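Alpha-1,3-glucanase (Bacillus circulans, PDB 5ZRU) hydrolyses alpha-1,3-glucan, this chain being the catalytic unit of the longer GH87 enzyme and carrying bound calcium and zinc ions. Local coordinates at residues G73-P84 with E165-V176; Y9-R20 with V365-N373. All blocks are in the same frame, centred on the assembly; numbering follows the deposited sequence.

Interaction 1: G73-P84 with E165-V176. With CA (calcium ion), chain M.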
loop_
_atom_site.group_PDB
_atom_site.type_symbol
_atom_site.label_atom_id
_atom_site.label_comp_id
_atom_site.label_asym_id
_atom_site.label_seq_id
_atom_site.Cartn_x
_atom_site.Cartn_y
_atom_site.Cartn_z
ATOM N N GLY A 73 -3.415 -24.402 -1.809
ATOM C CA GLY A 73 -4.484 -24.417 -2.793
ATOM C C GLY A 73 -5.627 -23.488 -2.434
ATOM O O GLY A 73 -5.441 -22.561 -1.638
ATOM N N GLY A 74 -6.806 -23.717 -3.006
ATOM C CA GLY A 74 -7.969 -22.887 -2.754
ATOM C C GLY A 74 -8.599 -22.408 -4.042
ATOM O O GLY A 74 -8.112 -22.661 -5.142
ATOM N N ASP A 75 -9.727 -21.711 -3.892
ATOM C CA ASP A 75 -10.463 -21.219 -5.047
ATOM C C ASP A 75 -10.327 -19.715 -5.270
ATOM O O ASP A 75 -10.850 -19.209 -6.265
ATOM C CB ASP A 75 -11.952 -21.604 -4.954
ATOM C CG ASP A 75 -12.534 -21.470 -3.549
ATOM O OD1 ASP A 75 -11.786 -21.376 -2.559
ATOM O OD2 ASP A 75 -13.778 -21.479 -3.438
ATOM N N GLY A 76 -9.636 -18.988 -4.393
ATOM C CA GLY A 76 -9.409 -17.565 -4.580
ATOM C C GLY A 76 -8.027 -17.301 -5.134
ATOM O O GLY A 76 -7.026 -17.695 -4.536
ATOM N N VAL A 77 -7.969 -16.653 -6.301
ATOM C CA VAL A 77 -6.700 -16.371 -6.962
ATOM C C VAL A 77 -6.561 -14.868 -7.164
ATOM O O VAL A 77 -7.466 -14.225 -7.701
ATOM C CB VAL A 77 -6.567 -17.091 -8.318
ATOM C CG1 VAL A 77 -5.163 -16.851 -8.893
ATOM C CG2 VAL A 77 -6.842 -18.597 -8.170
ATOM N N THR A 78 -5.412 -14.327 -6.776
ATOM C CA THR A 78 -5.033 -12.957 -7.094
ATOM C C THR A 78 -3.805 -13.015 -7.989
ATOM O O THR A 78 -2.926 -13.856 -7.789
ATOM C CB THR A 78 -4.727 -12.144 -5.829
ATOM O OG1 THR A 78 -5.834 -12.238 -4.930
ATOM C CG2 THR A 78 -4.498 -10.679 -6.175
ATOM N N MET A 79 -3.768 -12.160 -9.007
ATOM C CA MET A 79 -2.642 -12.130 -9.936
ATOM C C MET A 79 -2.097 -10.714 -10.009
ATOM O O MET A 79 -2.861 -9.768 -10.226
ATOM C CB MET A 79 -3.052 -12.604 -11.338
ATOM C CG MET A 79 -1.893 -12.509 -12.363
ATOM S SD MET A 79 -2.335 -13.179 -13.987
ATOM C CE MET A 79 -3.588 -12.004 -14.492
ATOM N N ARG A 80 -0.785 -10.568 -9.830
ATOM C CA ARG A 80 -0.108 -9.302 -10.088
ATOM C C ARG A 80 0.498 -9.369 -11.482
ATOM O O ARG A 80 1.270 -10.291 -11.786
ATOM C CB ARG A 80 0.954 -9.004 -9.032
ATOM C CG ARG A 80 1.550 -7.597 -9.159
ATOM C CD ARG A 80 2.360 -7.240 -7.929
ATOM N NE ARG A 80 2.774 -5.839 -7.937
ATOM C CZ ARG A 80 3.966 -5.410 -8.337
ATOM N NH1 ARG A 80 4.884 -6.271 -8.772
ATOM N NH2 ARG A 80 4.244 -4.111 -8.293
ATOM N N PHE A 81 0.141 -8.402 -12.327
ATOM C CA PHE A 81 0.419 -8.471 -13.757
ATOM C C PHE A 81 0.786 -7.083 -14.265
ATOM O O PHE A 81 0.566 -6.072 -13.589
ATOM C CB PHE A 81 -0.803 -8.987 -14.542
ATOM C CG PHE A 81 -1.901 -7.962 -14.646
ATOM C CD1 PHE A 81 -2.772 -7.767 -13.587
ATOM C CD2 PHE A 81 -2.014 -7.147 -15.764
ATOM C CE1 PHE A 81 -3.766 -6.793 -13.647
ATOM C CE2 PHE A 81 -2.987 -6.169 -15.836
ATOM C CZ PHE A 81 -3.877 -5.991 -14.771
ATOM N N THR A 82 1.304 -7.033 -15.499
ATOM C CA THR A 82 1.488 -5.771 -16.210
ATOM C C THR A 82 1.013 -5.938 -17.649
ATOM O O THR A 82 1.063 -7.036 -18.212
ATOM C CB THR A 82 2.965 -5.298 -16.195
ATOM O OG1 THR A 82 3.095 -4.089 -16.961
ATOM C CG2 THR A 82 3.879 -6.359 -16.811
ATOM N N MET A 83 0.534 -4.844 -18.233
ATOM C CA MET A 83 0.193 -4.788 -19.649
ATOM C C MET A 83 0.377 -3.346 -20.110
ATOM O O MET A 83 0.433 -2.434 -19.285
ATOM C CB MET A 83 -1.245 -5.276 -19.908
ATOM C CG MET A 83 -2.328 -4.345 -19.369
ATOM S SD MET A 83 -3.975 -5.060 -19.543
ATOM C CE MET A 83 -4.361 -4.792 -21.270
ATOM N N PRO A 84 0.507 -3.121 -21.421
ATOM C CA PRO A 84 0.857 -1.771 -21.888
ATOM C C PRO A 84 -0.265 -0.770 -21.663
ATOM O O PRO A 84 -1.452 -1.107 -21.652
ATOM C CB PRO A 84 1.111 -1.964 -23.393
ATOM C CG PRO A 84 1.195 -3.463 -23.607
ATOM C CD PRO A 84 0.349 -4.068 -22.535
ATOM N N GLU A 165 1.726 -7.451 -25.244
ATOM C CA GLU A 165 2.579 -8.224 -24.360
ATOM C C GLU A 165 2.100 -8.030 -22.930
ATOM O O GLU A 165 1.958 -6.897 -22.464
ATOM C CB GLU A 165 4.047 -7.814 -24.486
ATOM C CG GLU A 165 4.940 -8.375 -23.372
ATOM C CD GLU A 165 6.435 -8.230 -23.656
ATOM O OE1 GLU A 165 6.819 -8.195 -24.842
ATOM O OE2 GLU A 165 7.232 -8.159 -22.691
ATOM N N TYR A 166 1.839 -9.134 -22.253
ATOM C CA TYR A 166 1.468 -9.128 -20.849
ATOM C C TYR A 166 2.661 -9.586 -20.023
ATOM O O TYR A 166 3.585 -10.227 -20.527
ATOM C CB TYR A 166 0.269 -10.059 -20.609
ATOM C CG TYR A 166 -0.981 -9.639 -21.329
ATOM C CD1 TYR A 166 -1.195 -9.999 -22.651
ATOM C CD2 TYR A 166 -1.954 -8.881 -20.687
ATOM C CE1 TYR A 166 -2.339 -9.606 -23.315
ATOM C CE2 TYR A 166 -3.099 -8.494 -21.339
ATOM C CZ TYR A 166 -3.287 -8.865 -22.658
ATOM O OH TYR A 166 -4.427 -8.476 -23.314
ATOM N N GLY A 167 2.651 -9.235 -18.755
ATOM C CA GLY A 167 3.612 -9.782 -17.811
ATOM C C GLY A 167 2.890 -10.322 -16.598
ATOM O O GLY A 167 1.909 -9.740 -16.144
ATOM N N VAL A 168 3.379 -11.446 -16.079
ATOM C CA VAL A 168 2.833 -12.016 -14.849
ATOM C C VAL A 168 3.938 -12.070 -13.810
ATOM O O VAL A 168 4.972 -12.715 -14.024
ATOM C CB VAL A 168 2.226 -13.411 -15.071
ATOM C CG1 VAL A 168 1.626 -13.934 -13.775
ATOM C CG2 VAL A 168 1.156 -13.342 -16.149
ATOM N N ASP A 169 3.701 -11.426 -12.665
ATOM C CA ASP A 169 4.645 -11.432 -11.550
ATOM C C ASP A 169 4.415 -12.650 -10.653
ATOM O O ASP A 169 5.298 -13.506 -10.504
ATOM C CB ASP A 169 4.494 -10.116 -10.768
ATOM C CG ASP A 169 5.595 -9.882 -9.760
ATOM O OD1 ASP A 169 6.518 -10.721 -9.645
ATOM O OD2 ASP A 169 5.524 -8.842 -9.062
ATOM N N PHE A 170 3.224 -12.762 -10.071
ATOM C CA PHE A 170 2.948 -13.884 -9.182
ATOM C C PHE A 170 1.446 -14.118 -9.114
ATOM O O PHE A 170 0.646 -13.288 -9.545
ATOM C CB PHE A 170 3.516 -13.655 -7.772
ATOM C CG PHE A 170 3.014 -12.395 -7.091
ATOM C CD1 PHE A 170 1.737 -12.334 -6.554
ATOM C CD2 PHE A 170 3.844 -11.298 -6.940
ATOM C CE1 PHE A 170 1.270 -11.166 -5.914
ATOM C CE2 PHE A 170 3.392 -10.133 -6.292
ATOM C CZ PHE A 170 2.106 -10.077 -5.783
ATOM N N LEU A 171 1.086 -15.271 -8.558
ATOM C CA LEU A 171 -0.255 -15.549 -8.075
ATOM C C LEU A 171 -0.224 -15.701 -6.561
ATOM O O LEU A 171 0.763 -16.171 -5.986
ATOM C CB LEU A 171 -0.825 -16.832 -8.691
ATOM C CG LEU A 171 -0.830 -16.952 -10.215
ATOM C CD1 LEU A 171 -1.454 -18.296 -10.637
ATOM C CD2 LEU A 171 -1.584 -15.789 -10.821
ATOM N N GLU A 172 -1.314 -15.297 -5.918
ATOM C CA GLU A 172 -1.571 -15.619 -4.521
ATOM C C GLU A 172 -2.880 -16.393 -4.457
ATOM O O GLU A 172 -3.867 -16.001 -5.084
ATOM C CB GLU A 172 -1.607 -14.347 -3.658
ATOM C CG GLU A 172 -0.205 -13.811 -3.398
ATOM C CD GLU A 172 -0.166 -12.442 -2.734
ATOM O OE1 GLU A 172 -1.188 -11.734 -2.738
ATOM O OE2 GLU A 172 0.904 -12.081 -2.202
ATOM N N ILE A 173 -2.872 -17.525 -3.758
ATOM C CA ILE A 173 -3.963 -18.491 -3.839
ATOM C C ILE A 173 -4.418 -18.821 -2.428
ATOM O O ILE A 173 -3.587 -19.077 -1.551
ATOM C CB ILE A 173 -3.531 -19.763 -4.598
ATOM C CG1 ILE A 173 -3.095 -19.409 -6.021
ATOM C CG2 ILE A 173 -4.668 -20.772 -4.660
ATOM C CD1 ILE A 173 -2.604 -20.602 -6.854
ATOM N N GLU A 174 -5.730 -18.805 -2.208
ATOM C CA GLU A 174 -6.273 -18.997 -0.871
ATOM C C GLU A 174 -7.619 -19.699 -0.963
ATOM O O GLU A 174 -8.319 -19.605 -1.974
ATOM C CB GLU A 174 -6.438 -17.657 -0.141
ATOM C CG GLU A 174 -7.445 -16.730 -0.785
ATOM C CD GLU A 174 -7.300 -15.307 -0.296
ATOM O OE1 GLU A 174 -6.465 -14.572 -0.867
ATOM O OE2 GLU A 174 -8.008 -14.931 0.661
ATOM N N ALA A 175 -7.978 -20.399 0.111
ATOM C CA ALA A 175 -9.317 -20.962 0.213
ATOM C C ALA A 175 -10.294 -19.851 0.570
ATOM O O ALA A 175 -10.014 -19.011 1.428
ATOM C CB ALA A 175 -9.359 -22.070 1.265
ATOM N N VAL A 176 -11.435 -19.831 -0.103
ATOM C CA VAL A 176 -12.426 -18.774 0.077
ATOM C C VAL A 176 -13.523 -19.300 0.997
ATOM O O VAL A 176 -14.174 -20.297 0.651
ATOM C CB VAL A 176 -13.018 -18.325 -1.263
ATOM C CG1 VAL A 176 -14.194 -17.389 -1.018
ATOM C CG2 VAL A 176 -11.948 -17.653 -2.117
HETATM CA CA CA M . 8.664 -11.623 -9.291
HETATM O O HOH W 1 -2.598 -21.640 -0.934
HETATM O O HOH W 2 -15.359 -21.181 -1.435
HETATM O O HOH W 3 -5.326 -14.301 -3.290
HETATM O O HOH W 4 10.330 -13.021 -8.122
#
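E172 O is gripped by two donors: T78 N, 2.8 Å from E172 O and in the carbonyl plane, and a water that also donates to OE1 of E174, which forms a salt bridge to R345. T78 and E172 are a hydrogen-bonded pair in the antiparallel ladder of strands 76-82 and 166-174 in the D1 domain, whose family points to a galactose-binding-like beta-sandwich. Classic beta bulges lie at its end, where D75 and G76 both face E174, and within it, where D169 and F170 both face R80. R80 CG is anti to the backbone N (chi1 -172°) and the chain extends to NE, laying CB over the F170 ring, 3.8 Å from its centroid, and taking NH1 to a 2.7 Å salt bridge with D169 OD2, almost within the guanidinium plane. D169 OD1 binds the calcium at 2.4 Å, with D22, T23, S50 and R53 among the other ligands, so R80 is a second-shell residue steadying a metal ligand. On the face carrying V77, M79 and F81, L171 CD2 packs 3.5 Å from M79 CB. At the far end D75 OD1 takes V176 N at 2.9 Å, while G74 CA lies 3.4 Å from E174 O; a CB on G74 would run into E174 C and A175 N.

Interaction 2: Y9-R20 with V365-N373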
loop_
_atom_site.group_PDB
_atom_site.type_symbol
_atom_site.label_atom_id
_atom_site.label_comp_id
_atom_site.label_asym_id
_atom_site.label_seq_id
_atom_site.Cartn_x
_atom_site.Cartn_y
_atom_site.Cartn_z
ATOM N N TYR A 9 -0.864 -13.772 14.802
ATOM C CA TYR A 9 0.056 -12.929 14.049
ATOM C C TYR A 9 1.346 -13.662 13.710
ATOM O O TYR A 9 1.819 -14.533 14.452
ATOM C CB TYR A 9 0.395 -11.657 14.822
ATOM C CG TYR A 9 -0.673 -10.596 14.749
ATOM C CD1 TYR A 9 -1.873 -10.832 14.096
ATOM C CD2 TYR A 9 -0.470 -9.351 15.314
ATOM C CE1 TYR A 9 -2.853 -9.859 14.035
ATOM C CE2 TYR A 9 -1.442 -8.372 15.263
ATOM C CZ TYR A 9 -2.629 -8.629 14.623
ATOM O OH TYR A 9 -3.595 -7.652 14.571
ATOM N N ALA A 10 1.920 -13.282 12.576
ATOM C CA ALA A 10 3.260 -13.716 12.232
ATOM C C ALA A 10 4.276 -13.026 13.142
ATOM O O ALA A 10 3.963 -12.073 13.861
ATOM C CB ALA A 10 3.562 -13.402 10.768
ATOM N N GLN A 11 5.508 -13.533 13.114
ATOM C CA GLN A 11 6.580 -12.882 13.858
ATOM C C GLN A 11 6.853 -11.485 13.308
ATOM O O GLN A 11 6.981 -10.526 14.074
ATOM C CB GLN A 11 7.831 -13.760 13.811
ATOM C CG GLN A 11 9.100 -13.098 14.315
ATOM C CD GLN A 11 10.348 -13.858 13.883
ATOM O OE1 GLN A 11 10.800 -14.777 14.574
ATOM N NE2 GLN A 11 10.910 -13.480 12.727
ATOM N N ARG A 12 6.937 -11.352 11.983
ATOM C CA ARG A 12 7.005 -10.056 11.313
ATOM C C ARG A 12 6.139 -10.118 10.065
ATOM O O ARG A 12 6.048 -11.160 9.413
ATOM C CB ARG A 12 8.431 -9.671 10.915
ATOM C CG ARG A 12 9.367 -9.622 12.102
ATOM C CD ARG A 12 10.776 -9.245 11.694
ATOM N NE ARG A 12 11.616 -9.167 12.884
ATOM C CZ ARG A 12 12.906 -8.873 12.866
ATOM N NH1 ARG A 12 13.505 -8.608 11.710
ATOM N NH2 ARG A 12 13.588 -8.840 14.006
ATOM N N GLY A 13 5.505 -8.994 9.742
ATOM C CA GLY A 13 4.596 -8.943 8.615
ATOM C C GLY A 13 3.200 -9.412 8.977
ATOM O O GLY A 13 2.901 -9.817 10.109
ATOM N N ALA A 14 2.331 -9.364 7.971
ATOM C CA ALA A 14 0.932 -9.737 8.112
ATOM C C ALA A 14 0.754 -11.242 7.983
ATOM O O ALA A 14 1.547 -11.932 7.335
ATOM C CB ALA A 14 0.078 -9.029 7.050
ATOM N N SER A 15 -0.303 -11.750 8.608
ATOM C CA SER A 15 -0.679 -13.158 8.504
ATOM C C SER A 15 -1.941 -13.231 7.657
ATOM O O SER A 15 -3.011 -12.785 8.087
ATOM C CB SER A 15 -0.901 -13.786 9.881
ATOM O OG SER A 15 -1.254 -15.153 9.730
ATOM N N MET A 16 -1.806 -13.764 6.450
ATOM C CA MET A 16 -2.861 -13.778 5.453
ATOM C C MET A 16 -3.152 -15.209 5.031
ATOM O O MET A 16 -2.296 -16.090 5.168
ATOM C CB MET A 16 -2.451 -12.941 4.233
ATOM C CG MET A 16 -2.428 -11.450 4.522
ATOM S SD MET A 16 -4.131 -10.860 4.544
ATOM C CE MET A 16 -3.916 -9.252 5.287
ATOM N N PRO A 17 -4.364 -15.486 4.534
ATOM C CA PRO A 17 -4.710 -16.869 4.186
ATOM C C PRO A 17 -4.158 -17.329 2.853
ATOM O O PRO A 17 -4.314 -18.513 2.526
ATOM C CB PRO A 17 -6.251 -16.853 4.165
ATOM C CG PRO A 17 -6.605 -15.462 3.881
ATOM C CD PRO A 17 -5.544 -14.601 4.517
ATOM N N TYR A 18 -3.529 -16.447 2.076
ATOM C CA TYR A 18 -2.979 -16.854 0.792
ATOM C C TYR A 18 -1.518 -17.276 0.930
ATOM O O TYR A 18 -0.823 -16.919 1.879
ATOM C CB TYR A 18 -3.111 -15.730 -0.250
ATOM C CG TYR A 18 -2.645 -14.353 0.191
ATOM C CD1 TYR A 18 -1.295 -14.040 0.268
ATOM C CD2 TYR A 18 -3.566 -13.359 0.506
ATOM C CE1 TYR A 18 -0.870 -12.764 0.659
ATOM C CE2 TYR A 18 -3.155 -12.081 0.884
ATOM C CZ TYR A 18 -1.811 -11.794 0.964
ATOM O OH TYR A 18 -1.417 -10.532 1.355
ATOM N N THR A 19 -1.065 -18.072 -0.031
ATOM C CA THR A 19 0.349 -18.333 -0.219
ATOM C C THR A 19 0.729 -17.836 -1.598
ATOM O O THR A 19 -0.122 -17.712 -2.489
ATOM C CB THR A 19 0.703 -19.826 -0.086
ATOM O OG1 THR A 19 -0.009 -20.578 -1.078
ATOM C CG2 THR A 19 0.365 -20.330 1.311
ATOM N N ARG A 20 2.008 -17.546 -1.775
ATOM C CA ARG A 20 2.457 -16.944 -3.018
ATOM C C ARG A 20 3.097 -17.968 -3.942
ATOM O O ARG A 20 3.904 -18.798 -3.513
ATOM C CB ARG A 20 3.454 -15.814 -2.786
ATOM C CG ARG A 20 3.875 -15.267 -4.130
ATOM C CD ARG A 20 4.600 -14.006 -4.046
ATOM N NE ARG A 20 3.829 -12.996 -3.347
ATOM C CZ ARG A 20 4.310 -11.787 -3.123
ATOM N NH1 ARG A 20 5.521 -11.494 -3.574
ATOM N NH2 ARG A 20 3.592 -10.886 -2.465
ATOM N N VAL A 365 -2.838 0.692 12.155
ATOM C CA VAL A 365 -2.988 -0.215 11.016
ATOM C C VAL A 365 -2.219 -1.482 11.359
ATOM O O VAL A 365 -1.027 -1.414 11.691
ATOM C CB VAL A 365 -2.469 0.384 9.698
ATOM C CG1 VAL A 365 -2.659 -0.621 8.565
ATOM C CG2 VAL A 365 -3.163 1.705 9.373
ATOM N N ARG A 366 -2.892 -2.633 11.308
ATOM C CA ARG A 366 -2.206 -3.860 11.685
ATOM C C ARG A 366 -2.685 -5.046 10.859
ATOM O O ARG A 366 -3.797 -5.065 10.324
ATOM C CB ARG A 366 -2.359 -4.163 13.181
ATOM C CG ARG A 366 -3.768 -4.450 13.635
ATOM C CD ARG A 366 -3.826 -4.603 15.167
ATOM N NE ARG A 366 -5.173 -4.967 15.596
ATOM C CZ ARG A 366 -5.651 -4.792 16.823
ATOM N NH1 ARG A 366 -4.894 -4.242 17.768
ATOM N NH2 ARG A 366 -6.899 -5.154 17.102
ATOM N N ASN A 367 -1.807 -6.040 10.774
ATOM C CA ASN A 367 -2.037 -7.288 10.050
ATOM C C ASN A 367 -2.670 -7.054 8.684
ATOM O O ASN A 367 -3.672 -7.671 8.321
ATOM C CB ASN A 367 -2.883 -8.266 10.863
ATOM C CG ASN A 367 -2.717 -9.683 10.372
ATOM O OD1 ASN A 367 -1.599 -10.172 10.260
ATOM N ND2 ASN A 367 -3.820 -10.329 10.017
ATOM N N SER A 368 -2.048 -6.181 7.900
ATOM C CA SER A 368 -2.607 -5.799 6.614
ATOM C C SER A 368 -1.552 -5.890 5.519
ATOM O O SER A 368 -0.346 -5.818 5.768
ATOM C CB SER A 368 -3.191 -4.384 6.670
ATOM O OG SER A 368 -4.320 -4.341 7.539
ATOM N N SER A 369 -2.041 -6.067 4.297
ATOM C CA SER A 369 -1.217 -6.123 3.099
ATOM C C SER A 369 -1.303 -4.759 2.433
ATOM O O SER A 369 -2.390 -4.344 2.021
ATOM C CB SER A 369 -1.712 -7.228 2.158
ATOM O OG SER A 369 -1.166 -7.086 0.848
ATOM N N ILE A 370 -0.172 -4.048 2.374
ATOM C CA ILE A 370 -0.100 -2.683 1.851
ATOM C C ILE A 370 0.797 -2.760 0.622
ATOM O O ILE A 370 2.016 -2.854 0.766
ATOM C CB ILE A 370 0.469 -1.704 2.886
ATOM C CG1 ILE A 370 -0.203 -1.917 4.259
ATOM C CG2 ILE A 370 0.353 -0.245 2.383
ATOM C CD1 ILE A 370 -1.695 -1.627 4.274
ATOM N N ARG A 371 0.226 -2.737 -0.587
ATOM C CA ARG A 371 1.011 -3.143 -1.750
ATOM C C ARG A 371 0.820 -2.207 -2.935
ATOM O O ARG A 371 -0.312 -1.865 -3.280
ATOM C CB ARG A 371 0.658 -4.583 -2.172
ATOM C CG ARG A 371 1.551 -5.122 -3.286
ATOM C CD ARG A 371 1.129 -6.533 -3.725
ATOM N NE ARG A 371 1.280 -7.519 -2.667
ATOM C CZ ARG A 371 0.590 -8.658 -2.585
ATOM N NH1 ARG A 371 -0.341 -8.961 -3.485
ATOM N NH2 ARG A 371 0.814 -9.482 -1.575
ATOM N N ASN A 372 1.932 -1.799 -3.557
ATOM C CA ASN A 372 1.912 -1.180 -4.889
ATOM C C ASN A 372 1.200 0.172 -4.882
ATOM O O ASN A 372 0.468 0.505 -5.815
ATOM C CB ASN A 372 1.273 -2.120 -5.924
ATOM C CG ASN A 372 1.696 -1.802 -7.352
ATOM O OD1 ASN A 372 2.876 -1.579 -7.634
ATOM N ND2 ASN A 372 0.734 -1.806 -8.266
ATOM N N ASN A 373 1.436 0.967 -3.844
ATOM C CA ASN A 373 0.821 2.284 -3.725
ATOM C C ASN A 373 1.775 3.387 -4.180
ATOM O O ASN A 373 3.000 3.228 -4.182
ATOM C CB ASN A 373 0.361 2.520 -2.279
ATOM C CG ASN A 373 -0.748 1.567 -1.872
ATOM O OD1 ASN A 373 -1.842 1.619 -2.421
ATOM N ND2 ASN A 373 -0.466 0.678 -0.912
HETATM O O HOH W 5 0.850 -10.853 11.571
#
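N367 CG stands anti to the backbone N (chi1 -160°), which carries its amide out to the loop at S15, and Y9, its CG anti to the carbonyl carbon (chi1 -79°), brings a ring down beside it. The amide then pairs with one residue through both ends. S15 N donates to N367 OD1 at 2.6 Å in an almost straight bond (171°), and N367 ND2 returns a longer one to S15 O, 3.2 Å. A water bonded to A10 N and G13 O is a second donor to N367 OD1, 2.9 Å away, so this oxygen is held twice and the amide is fixed in rotation. Y9 CE1 rests 3.5 Å from N367 CB, ring and amide nearly parallel. An alanine at N367 is likely to leave S15 N and S15 O without their partner and the bridging water short of one acceptor. N367 itself has left-handed backbone angles, at the corner between strands 364-366 and 369-371 of the parallel beta-helix expected of this pectate-lyase-like domain; N372, at the next corner, bonds to N348 of the neighbouring coil, as in the asparagine ladders of such helices. M16 CE comes within 3.4 Å of N367 O, and Y18 OH lies 3.4 Å from S369 CB. Further along, R20 NH2 comes over one face of the R371 guanidinium, 3.2 Å from R371 NH2, the two groups close to perpendicular. Carboxylates balance this arginine pair: both residues form salt bridges to E172 and to E402, R371 also reaches E139, and R20 NH1 reaches the calcium ligand D22.

Overall arrangement
The centres of the two contacts are 16 Å apart, and interaction 1 is nested along the chain inside the long loop that interaction 2 closes. Interaction 1 lies wholly within D1, pairing two strands of its sheet; interaction 2 lays segment 9-20, whose later residues belong to D1, against coils of the D2 beta-helix. Strand 19-21, which begins at the end of segment 9-20, is a neighbour of 166-174 in the same sheet. The contacts also touch directly, through E172 and where R80 NH2 probably bonds N372 OD1, 3.0 Å away. The face of the D1 sheet that bears R80, E172 and E174 is thus joined to the flank of the beta-helix, close to a calcium site.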